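Local coordinates for putative molybdenum cofactor biosynthesis protein (Corynebacterium diphtheriae, PDB 2G2C) that is of unknown function but probably binds molybdopterin and takes part in molybdenum cofactor biosynthesis, at residues 70-79 and 130-141; 53-63 and 84-94. All coordinates share one frame; numbering follows the deposited sequence. Where two conformers were deposited one is given.

Contact 1 (70-79 and 130-141); sequences ARFIITAGGT and DDHAALIVNAPS. With NA (sodium ion), chain B.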
loop_
_atom_site.group_PDB
_atom_site.type_symbol
_atom_site.label_atom_id
_atom_site.label_comp_id
_atom_site.label_asym_id
_atom_site.label_seq_id
_atom_site.Cartn_x
_atom_site.Cartn_y
_atom_site.Cartn_z
ATOM N N ALA A 70 -8.825 -4.094 -7.819
ATOM C CA ALA A 70 -7.477 -4.342 -7.261
ATOM C C ALA A 70 -7.538 -5.239 -6.026
ATOM O O ALA A 70 -8.381 -5.053 -5.130
ATOM C CB ALA A 70 -6.818 -3.034 -6.910
ATOM N N ARG A 71 -6.653 -6.231 -6.034
ATOM C CA ARG A 71 -6.518 -7.108 -4.864
ATOM C C ARG A 71 -5.228 -6.856 -4.066
ATOM O O ARG A 71 -5.039 -7.423 -3.013
ATOM C CB ARG A 71 -6.688 -8.586 -5.224
ATOM C CG ARG A 71 -8.119 -8.873 -5.724
ATOM C CD ARG A 71 -8.351 -10.363 -5.770
ATOM N NE ARG A 71 -8.272 -10.993 -4.450
ATOM C CZ ARG A 71 -7.916 -12.260 -4.232
ATOM N NH1 ARG A 71 -7.644 -13.089 -5.269
ATOM N NH2 ARG A 71 -7.837 -12.700 -2.966
ATOM N N PHE A 72 -4.360 -5.983 -4.596
ATOM C CA PHE A 72 -3.157 -5.583 -3.875
ATOM C C PHE A 72 -3.059 -4.091 -4.072
ATOM O O PHE A 72 -3.029 -3.624 -5.213
ATOM C CB PHE A 72 -1.908 -6.289 -4.425
ATOM C CG PHE A 72 -0.637 -5.805 -3.792
ATOM C CD1 PHE A 72 -0.471 -5.858 -2.418
ATOM C CD2 PHE A 72 0.392 -5.253 -4.549
ATOM C CE1 PHE A 72 0.707 -5.389 -1.803
ATOM C CE2 PHE A 72 1.571 -4.773 -3.922
ATOM C CZ PHE A 72 1.726 -4.860 -2.574
ATOM N N ILE A 73 -3.092 -3.344 -2.972
ATOM C CA ILE A 73 -3.006 -1.902 -3.023
ATOM C C ILE A 73 -1.863 -1.501 -2.149
ATOM O O ILE A 73 -1.826 -1.889 -0.969
ATOM C CB ILE A 73 -4.318 -1.260 -2.481
ATOM C CG1 ILE A 73 -5.498 -1.672 -3.374
ATOM C CG2 ILE A 73 -4.159 0.262 -2.405
ATOM C CD1 ILE A 73 -6.889 -1.197 -2.890
ATOM N N ILE A 74 -0.916 -0.752 -2.716
ATOM C CA ILE A 74 0.210 -0.266 -1.902
ATOM C C ILE A 74 0.194 1.270 -1.950
ATOM O O ILE A 74 0.095 1.851 -3.026
ATOM C CB ILE A 74 1.552 -0.884 -2.331
ATOM C CG1 ILE A 74 2.674 -0.416 -1.358
ATOM C CG2 ILE A 74 1.861 -0.562 -3.772
ATOM C CD1 ILE A 74 3.849 -1.401 -1.234
ATOM N N THR A 75 0.240 1.895 -0.772
ATOM C CA THR A 75 0.301 3.352 -0.672
ATOM C C THR A 75 1.738 3.727 -0.282
ATOM O O THR A 75 2.463 2.935 0.350
ATOM C CB THR A 75 -0.671 3.912 0.395
ATOM O OG1 THR A 75 -0.310 3.453 1.713
ATOM C CG2 THR A 75 -2.119 3.451 0.092
ATOM N N ALA A 76 2.133 4.949 -0.628
ATOM C CA ALA A 76 3.452 5.450 -0.223
ATOM C C ALA A 76 3.236 6.836 0.288
ATOM O O ALA A 76 2.839 7.701 -0.500
ATOM C CB ALA A 76 4.422 5.441 -1.447
ATOM N N GLY A 77 3.510 7.065 1.579
ATOM C CA GLY A 77 3.377 8.380 2.140
ATOM C C GLY A 77 2.181 8.576 3.051
ATOM O O GLY A 77 1.243 7.766 3.087
ATOM N N GLY A 78 2.235 9.686 3.778
ATOM C CA GLY A 78 1.131 10.077 4.666
ATOM C C GLY A 78 1.027 9.285 5.957
ATOM O O GLY A 78 -0.036 9.235 6.575
ATOM N N THR A 79 2.148 8.709 6.394
ATOM C CA THR A 79 2.128 7.861 7.599
ATOM C C THR A 79 2.684 8.501 8.883
ATOM O O THR A 79 2.713 7.833 9.912
ATOM C CB THR A 79 2.887 6.526 7.363
ATOM O OG1 THR A 79 4.280 6.791 7.157
ATOM C CG2 THR A 79 2.339 5.768 6.124
ATOM N N ASP A 130 -11.718 -13.978 1.792
ATOM C CA ASP A 130 -12.058 -14.853 0.699
ATOM C C ASP A 130 -11.351 -14.392 -0.565
ATOM O O ASP A 130 -10.507 -13.461 -0.520
ATOM C CB ASP A 130 -13.572 -14.939 0.489
ATOM C CG ASP A 130 -14.210 -13.606 0.114
ATOM O OD1 ASP A 130 -13.571 -12.669 -0.433
ATOM O OD2 ASP A 130 -15.444 -13.518 0.344
ATOM N N ASP A 131 -11.728 -15.000 -1.689
ATOM C CA ASP A 131 -11.001 -14.754 -2.953
ATOM C C ASP A 131 -11.332 -13.434 -3.657
ATOM O O ASP A 131 -10.862 -13.156 -4.805
ATOM C CB ASP A 131 -11.042 -15.980 -3.881
ATOM C CG ASP A 131 -12.418 -16.268 -4.437
ATOM O OD1 ASP A 131 -13.361 -15.518 -4.145
ATOM O OD2 ASP A 131 -12.518 -17.276 -5.191
ATOM N N HIS A 132 -12.154 -12.620 -2.978
ATOM C CA HIS A 132 -12.414 -11.263 -3.422
ATOM C C HIS A 132 -11.657 -10.241 -2.566
ATOM O O HIS A 132 -11.642 -9.047 -2.901
ATOM C CB HIS A 132 -13.901 -10.963 -3.388
ATOM C CG HIS A 132 -14.641 -11.545 -4.554
ATOM N ND1 HIS A 132 -15.705 -10.909 -5.162
ATOM C CD2 HIS A 132 -14.437 -12.699 -5.240
ATOM C CE1 HIS A 132 -16.132 -11.658 -6.166
ATOM N NE2 HIS A 132 -15.384 -12.749 -6.232
ATOM N N ALA A 133 -11.046 -10.702 -1.475
ATOM C CA ALA A 133 -10.419 -9.773 -0.514
ATOM C C ALA A 133 -9.140 -9.191 -1.098
ATOM O O ALA A 133 -8.479 -9.863 -1.889
ATOM C CB ALA A 133 -10.125 -10.484 0.806
ATOM N N ALA A 134 -8.819 -7.959 -0.700
ATOM C CA ALA A 134 -7.590 -7.307 -1.117
ATOM C C ALA A 134 -6.632 -7.162 0.067
ATOM O O ALA A 134 -7.066 -7.085 1.222
ATOM C CB ALA A 134 -7.887 -5.945 -1.692
ATOM N N LEU A 135 -5.343 -7.141 -0.242
ATOM C CA LEU A 135 -4.293 -6.820 0.719
ATOM C C LEU A 135 -3.880 -5.362 0.519
ATOM O O LEU A 135 -3.606 -4.968 -0.614
ATOM C CB LEU A 135 -3.087 -7.691 0.426
ATOM C CG LEU A 135 -1.811 -7.398 1.215
ATOM C CD1 LEU A 135 -1.987 -7.719 2.728
ATOM C CD2 LEU A 135 -0.668 -8.223 0.600
ATOM N N ILE A 136 -3.869 -4.557 1.579
ATOM C CA ILE A 136 -3.463 -3.164 1.492
ATOM C C ILE A 136 -2.231 -3.013 2.367
ATOM O O ILE A 136 -2.208 -3.525 3.517
ATOM C CB ILE A 136 -4.588 -2.225 1.972
ATOM C CG1 ILE A 136 -5.890 -2.508 1.213
ATOM C CG2 ILE A 136 -4.175 -0.747 1.795
ATOM C CD1 ILE A 136 -7.015 -1.633 1.640
ATOM N N VAL A 137 -1.213 -2.323 1.831
ATOM C CA VAL A 137 0.067 -2.122 2.536
ATOM C C VAL A 137 0.387 -0.644 2.468
ATOM O O VAL A 137 0.403 -0.062 1.374
ATOM C CB VAL A 137 1.208 -2.902 1.809
ATOM C CG1 VAL A 137 2.602 -2.510 2.331
ATOM C CG2 VAL A 137 1.000 -4.398 1.933
ATOM N N ASN A 138 0.632 -0.039 3.638
ATOM C CA ASN A 138 1.092 1.366 3.710
ATOM C C ASN A 138 2.609 1.409 3.813
ATOM O O ASN A 138 3.170 0.943 4.822
ATOM C CB ASN A 138 0.584 2.057 4.986
ATOM C CG ASN A 138 -0.925 2.164 5.082
ATOM O OD1 ASN A 138 -1.422 2.270 6.195
ATOM N ND2 ASN A 138 -1.639 2.218 3.955
ATOM N N ALA A 139 3.275 1.955 2.790
ATOM C CA ALA A 139 4.719 2.213 2.886
ATOM C C ALA A 139 5.014 3.678 3.183
ATOM O O ALA A 139 4.188 4.548 2.941
ATOM C CB ALA A 139 5.408 1.817 1.581
ATOM N N PRO A 140 6.202 3.965 3.731
ATOM C CA PRO A 140 6.619 5.366 3.880
ATOM C C PRO A 140 6.839 6.045 2.525
ATOM O O PRO A 140 6.799 5.368 1.486
ATOM C CB PRO A 140 7.956 5.275 4.644
ATOM C CG PRO A 140 7.954 3.860 5.256
ATOM C CD PRO A 140 7.191 3.004 4.261
ATOM N N SER A 141 7.097 7.352 2.565
ATOM C CA SER A 141 7.323 8.095 1.331
ATOM C C SER A 141 8.707 7.813 0.742
ATOM O O SER A 141 8.895 7.899 -0.469
ATOM C CB SER A 141 7.213 9.594 1.589
ATOM O OG SER A 141 8.080 9.964 2.647
HETATM NA NA NA B . 5.286 8.544 5.163
HETATM O O HOH W 1 1.498 4.926 2.953
#
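Arg71 turns its CG beside its own backbone N (chi1 -65°) and bends at chi3, which lays the guanidinium against the turn of residues 130-133. NE and NH2 take the carbonyl of Ala133 side-on, Arg71 NE to Ala133 O at 2.8 Å and nearly in the guanidinium plane, while Asp131 O sits over the centre of one guanidinium face, 3.1 Å above it. Arginine suits the place because its flat, multi-donor end can bind at its rim and still receive a carbonyl on its face. The turn itself is type I, and Asp130 OD1 accepts from His132 N in an Asx turn.

From there strands 72-76 and 135-139 run parallel, their axes 4.6 Å apart, with backbone bonds alternating from Leu135 N to Arg71 O through to Gly77 N to Ala139 O. On one face, Phe72 and Leu135 lie side by side, Phe72 CD1 being 3.8 Å from Leu135 CD2, and Val137 CG2 meets the edge of the Phe72 ring. On the other face Thr75 and Asn138 point the same way: Thr75 OG1 accepts from Asn138 ND2 at 2.9 Å and donates to a water at 2.6 Å. That water also donates to Gly77 O and Ala139 O, joining the ends of the two strands just where strand 72-76 passes into the glycine loop. Beyond the strand, Thr79 OG1 binds the sodium ion at 2.8 Å.

These are adjacent central strands of an alpha/beta fold with helices on both sheet faces. Strand 5-13 bonds to the far side of strand 72-76, helix 55-67 packs on Ile73 and Ile136, and helix 143-153 covers Phe72 and Val137. At the start of strand 72-76, Arg71 NH2 forms a salt bridge with Asp165 of helix 157-165.

Contact 2 (53-63 and 84-94); sequences EGYDTVVEAIA and KNQTPEATASF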
loop_
_atom_site.group_PDB
_atom_site.type_symbol
_atom_site.label_atom_id
_atom_site.label_comp_id
_atom_site.label_asym_id
_atom_site.label_seq_id
_atom_site.Cartn_x
_atom_site.Cartn_y
_atom_site.Cartn_z
ATOM N N GLU A 53 -2.248 14.775 0.559
ATOM C CA GLU A 53 -2.420 14.175 1.880
ATOM C C GLU A 53 -3.822 14.358 2.418
ATOM O O GLU A 53 -4.494 15.343 2.116
ATOM C CB GLU A 53 -1.441 14.802 2.864
ATOM C CG GLU A 53 -0.062 14.519 2.433
ATOM C CD GLU A 53 0.730 13.779 3.455
ATOM O OE1 GLU A 53 0.097 12.996 4.229
ATOM O OE2 GLU A 53 1.972 13.982 3.464
ATOM N N GLY A 54 -4.259 13.433 3.255
ATOM C CA GLY A 54 -5.504 13.618 3.989
ATOM C C GLY A 54 -6.275 12.312 4.104
ATOM O O GLY A 54 -5.992 11.342 3.396
ATOM N N TYR A 55 -7.303 12.308 4.947
ATOM C CA TYR A 55 -8.164 11.164 5.106
ATOM C C TYR A 55 -9.044 10.978 3.853
ATOM O O TYR A 55 -9.088 9.878 3.250
ATOM C CB TYR A 55 -9.020 11.380 6.333
ATOM C CG TYR A 55 -9.841 10.183 6.733
ATOM C CD1 TYR A 55 -9.362 9.268 7.699
ATOM C CD2 TYR A 55 -11.117 9.975 6.186
ATOM C CE1 TYR A 55 -10.125 8.180 8.099
ATOM C CE2 TYR A 55 -11.899 8.899 6.577
ATOM C CZ TYR A 55 -11.406 7.997 7.549
ATOM O OH TYR A 55 -12.188 6.918 7.934
ATOM N N ASP A 56 -9.758 12.029 3.455
ATOM C CA ASP A 56 -10.725 11.866 2.379
ATOM C C ASP A 56 -10.084 11.472 1.047
ATOM O O ASP A 56 -10.624 10.648 0.309
ATOM C CB ASP A 56 -11.541 13.139 2.234
ATOM C CG ASP A 56 -12.132 13.606 3.568
ATOM O OD1 ASP A 56 -13.303 13.250 3.844
ATOM O OD2 ASP A 56 -11.420 14.298 4.331
ATOM N N THR A 57 -8.945 12.077 0.745
ATOM C CA THR A 57 -8.259 11.780 -0.518
ATOM C C THR A 57 -7.777 10.325 -0.568
ATOM O O THR A 57 -7.905 9.630 -1.594
ATOM C CB THR A 57 -7.079 12.702 -0.731
ATOM O OG1 THR A 57 -6.301 12.755 0.471
ATOM C CG2 THR A 57 -7.639 14.088 -1.095
ATOM N N VAL A 58 -7.209 9.849 0.544
ATOM C CA VAL A 58 -6.732 8.450 0.561
ATOM C C VAL A 58 -7.906 7.451 0.540
ATOM O O VAL A 58 -7.915 6.480 -0.222
ATOM C CB VAL A 58 -5.768 8.229 1.725
ATOM C CG1 VAL A 58 -5.358 6.763 1.850
ATOM C CG2 VAL A 58 -4.548 9.130 1.549
ATOM N N VAL A 59 -8.940 7.726 1.351
ATOM C CA VAL A 59 -10.150 6.894 1.285
ATOM C C VAL A 59 -10.706 6.788 -0.127
ATOM O O VAL A 59 -11.046 5.689 -0.572
ATOM C CB VAL A 59 -11.289 7.393 2.243
ATOM C CG1 VAL A 59 -12.636 6.658 1.928
ATOM C CG2 VAL A 59 -10.873 7.184 3.675
ATOM N N GLU A 60 -10.812 7.927 -0.820
ATOM C CA GLU A 60 -11.380 7.899 -2.178
ATOM C C GLU A 60 -10.503 7.055 -3.095
ATOM O O GLU A 60 -10.998 6.262 -3.882
ATOM C CB GLU A 60 -11.496 9.309 -2.725
ATOM C CG GLU A 60 -12.010 9.375 -4.113
ATOM C CD GLU A 60 -12.089 10.801 -4.620
ATOM O OE1 GLU A 60 -11.135 11.619 -4.383
ATOM O OE2 GLU A 60 -13.120 11.110 -5.255
ATOM N N ALA A 61 -9.183 7.243 -3.004
ATOM C CA ALA A 61 -8.265 6.461 -3.840
ATOM C C ALA A 61 -8.321 4.944 -3.572
ATOM O O ALA A 61 -8.271 4.131 -4.510
ATOM C CB ALA A 61 -6.846 6.995 -3.696
ATOM N N ILE A 62 -8.399 4.558 -2.282
ATOM C CA ILE A 62 -8.484 3.141 -1.978
ATOM C C ILE A 62 -9.813 2.534 -2.441
ATOM O O ILE A 62 -9.829 1.443 -3.033
ATOM C CB ILE A 62 -8.282 2.889 -0.465
ATOM C CG1 ILE A 62 -6.836 3.261 -0.058
ATOM C CG2 ILE A 62 -8.550 1.450 -0.143
ATOM C CD1 ILE A 62 -6.554 3.173 1.479
ATOM N N ALA A 63 -10.923 3.215 -2.131
ATOM C CA ALA A 63 -12.244 2.707 -2.486
ATOM C C ALA A 63 -12.325 2.568 -4.027
ATOM O O ALA A 63 -12.866 1.586 -4.553
ATOM C CB ALA A 63 -13.320 3.652 -2.004
ATOM N N LYS A 84 -2.350 16.206 8.622
ATOM C CA LYS A 84 -2.775 15.735 7.300
ATOM C C LYS A 84 -2.296 14.322 6.966
ATOM O O LYS A 84 -2.731 13.746 5.959
ATOM C CB LYS A 84 -2.215 16.671 6.222
ATOM C CG LYS A 84 -0.654 16.705 6.122
ATOM C CD LYS A 84 -0.178 17.746 5.073
ATOM C CE LYS A 84 1.328 17.669 4.844
ATOM N NZ LYS A 84 1.742 18.499 3.682
ATOM N N ASN A 85 -1.407 13.776 7.813
ATOM C CA ASN A 85 -0.892 12.421 7.594
ATOM C C ASN A 85 -1.913 11.414 8.106
ATOM O O ASN A 85 -1.887 11.008 9.283
ATOM C CB ASN A 85 0.417 12.196 8.365
ATOM C CG ASN A 85 1.551 13.007 7.855
ATOM O OD1 ASN A 85 1.593 13.417 6.693
ATOM N ND2 ASN A 85 2.507 13.213 8.720
ATOM N N GLN A 86 -2.832 11.029 7.225
ATOM C CA GLN A 86 -3.983 10.206 7.626
ATOM C C GLN A 86 -4.052 8.903 6.792
ATOM O O GLN A 86 -5.095 8.244 6.743
ATOM C CB GLN A 86 -5.269 11.008 7.464
ATOM C CG GLN A 86 -5.425 12.198 8.382
ATOM C CD GLN A 86 -5.607 11.820 9.837
ATOM O OE1 GLN A 86 -4.991 12.436 10.753
ATOM N NE2 GLN A 86 -6.390 10.769 10.067
ATOM N N THR A 87 -2.936 8.520 6.162
ATOM C CA THR A 87 -2.994 7.280 5.387
ATOM C C THR A 87 -3.365 6.060 6.243
ATOM O O THR A 87 -4.220 5.290 5.844
ATOM C CB THR A 87 -1.709 7.043 4.614
ATOM O OG1 THR A 87 -1.506 8.188 3.776
ATOM C CG2 THR A 87 -1.768 5.744 3.811
ATOM N N PRO A 88 -2.727 5.889 7.413
ATOM C CA PRO A 88 -3.060 4.703 8.235
ATOM C C PRO A 88 -4.551 4.727 8.654
ATOM O O PRO A 88 -5.205 3.669 8.655
ATOM C CB PRO A 88 -2.111 4.820 9.444
ATOM C CG PRO A 88 -0.971 5.666 8.877
ATOM C CD PRO A 88 -1.691 6.713 8.070
ATOM N N GLU A 89 -5.060 5.899 9.051
ATOM C CA GLU A 89 -6.458 6.013 9.496
ATOM C C GLU A 89 -7.408 5.689 8.318
ATOM O O GLU A 89 -8.379 4.922 8.453
ATOM C CB GLU A 89 -6.769 7.422 10.042
ATOM C CG GLU A 89 -6.055 7.764 11.379
ATOM C CD GLU A 89 -4.559 8.201 11.263
ATOM O OE1 GLU A 89 -3.907 8.078 10.190
ATOM O OE2 GLU A 89 -4.048 8.701 12.291
ATOM N N ALA A 90 -7.116 6.287 7.164
ATOM C CA ALA A 90 -7.934 6.026 5.979
ATOM C C ALA A 90 -7.908 4.514 5.649
ATOM O O ALA A 90 -8.931 3.879 5.348
ATOM C CB ALA A 90 -7.435 6.879 4.767
ATOM N N THR A 91 -6.723 3.928 5.707
ATOM C CA THR A 91 -6.583 2.529 5.389
ATOM C C THR A 91 -7.370 1.642 6.360
ATOM O O THR A 91 -8.046 0.691 5.938
ATOM C CB THR A 91 -5.099 2.136 5.363
ATOM O OG1 THR A 91 -4.427 2.922 4.370
ATOM C CG2 THR A 91 -4.923 0.596 5.079
ATOM N N ALA A 92 -7.266 1.945 7.657
ATOM C CA ALA A 92 -7.892 1.137 8.700
ATOM C C ALA A 92 -9.401 1.036 8.450
ATOM O O ALA A 92 -10.038 0.013 8.832
ATOM C CB ALA A 92 -7.636 1.755 10.040
ATOM N N SER A 93 -9.975 2.077 7.823
ATOM C CA SER A 93 -11.449 2.069 7.604
ATOM C C SER A 93 -11.898 0.913 6.714
ATOM O O SER A 93 -13.111 0.573 6.730
ATOM C CB SER A 93 -11.949 3.403 7.030
ATOM O OG SER A 93 -11.596 3.569 5.670
ATOM N N PHE A 94 -10.956 0.309 5.958
ATOM C CA PHE A 94 -11.243 -0.780 5.022
ATOM C C PHE A 94 -10.847 -2.145 5.575
ATOM O O PHE A 94 -11.139 -3.162 4.948
ATOM C CB PHE A 94 -10.451 -0.610 3.736
ATOM C CG PHE A 94 -10.832 0.619 2.970
ATOM C CD1 PHE A 94 -11.898 0.577 2.055
ATOM C CD2 PHE A 94 -10.176 1.834 3.193
ATOM C CE1 PHE A 94 -12.261 1.717 1.329
ATOM C CE2 PHE A 94 -10.555 3.001 2.474
ATOM C CZ PHE A 94 -11.585 2.931 1.542
HETATM O O HOH W 2 -2.505 11.280 4.248
#
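The ring of Phe94 lies beneath Ile62, whose CG2 stands 3.6 Å from the ring centroid and only 10° off its normal, a CH-pi contact over the face. Ile62 CG2 lies anti to the backbone N and Phe94 CG anti to the carbonyl carbon (chi1 -64°), a pairing that sets branch above ring. The same ring turns its edge to the backbone, with Phe94 CZ 3.5 Å from Val59 O. Phenylalanine suits this spot because its broad ring can touch Val59, Ile62 and Ala63 at once.

Where the helix axes pass 8.5 Å apart at -43°, Ala90 meets the other helix, and its small side chain is consistent with that spacing. Its CB is 3.6 Å from both Val58 CG1 and Val59 CG2, and it also comes over one face of the Tyr55 ring, offset toward the rim. Tyr55 reaches along helix 87-92, its OH passing 3.6 Å from Ser93 CB, while Glu89 CB meets the ring edge. Across Val58 and Ile62 stand Thr87 and Thr91, each pair at about a right angle; Thr91 OG1 donates to Thr87 O within its own helix.

A water links the N-terminal ends: it accepts from Gly54 N at 2.9 Å and Gln86 N, and donates to Glu53 OE1 and Thr87 OG1. Thr87 OG1 also hydrogen-bonds to Gly77 O, just past strand 72-76. Gly54 and Gln86 are the N-cap residues, and glycine fits the backbone angles of its position, where a CB would press on the preceding carbonyl. Lys84 crosses Glu53 obliquely and takes Asp15 as its salt-bridge partner.

The helix pair covers one face of the alpha/beta sheet: Val58 and Ile62 touch strand 5-13, and Ile62 and Thr91 touch Ile136 of strand 135-139.

In the fold
Contact 1 forms the centre of the sheet and contact 2 part of the helical layer on one face of it, their centres about 11 Å apart. The segments alternate along the chain: helix 55-67 leads into strand 72-76, which leads on to helix 87-92. Two probable hydrogen bonds join the layers, one between backbone Gly77 O and Thr87 OG1 at 2.9 Å and one between side chains, Asn138 ND2 and Thr91 OG1, at 2.9 Å, while Gly78 CA packs 3.1 Å from Glu53 OE1. Thr79 of contact 1 binds the sodium ion, and the Asn85 side chain of contact 2 lies about 6 Å from it. Any molybdopterin site is suggested by the family alone.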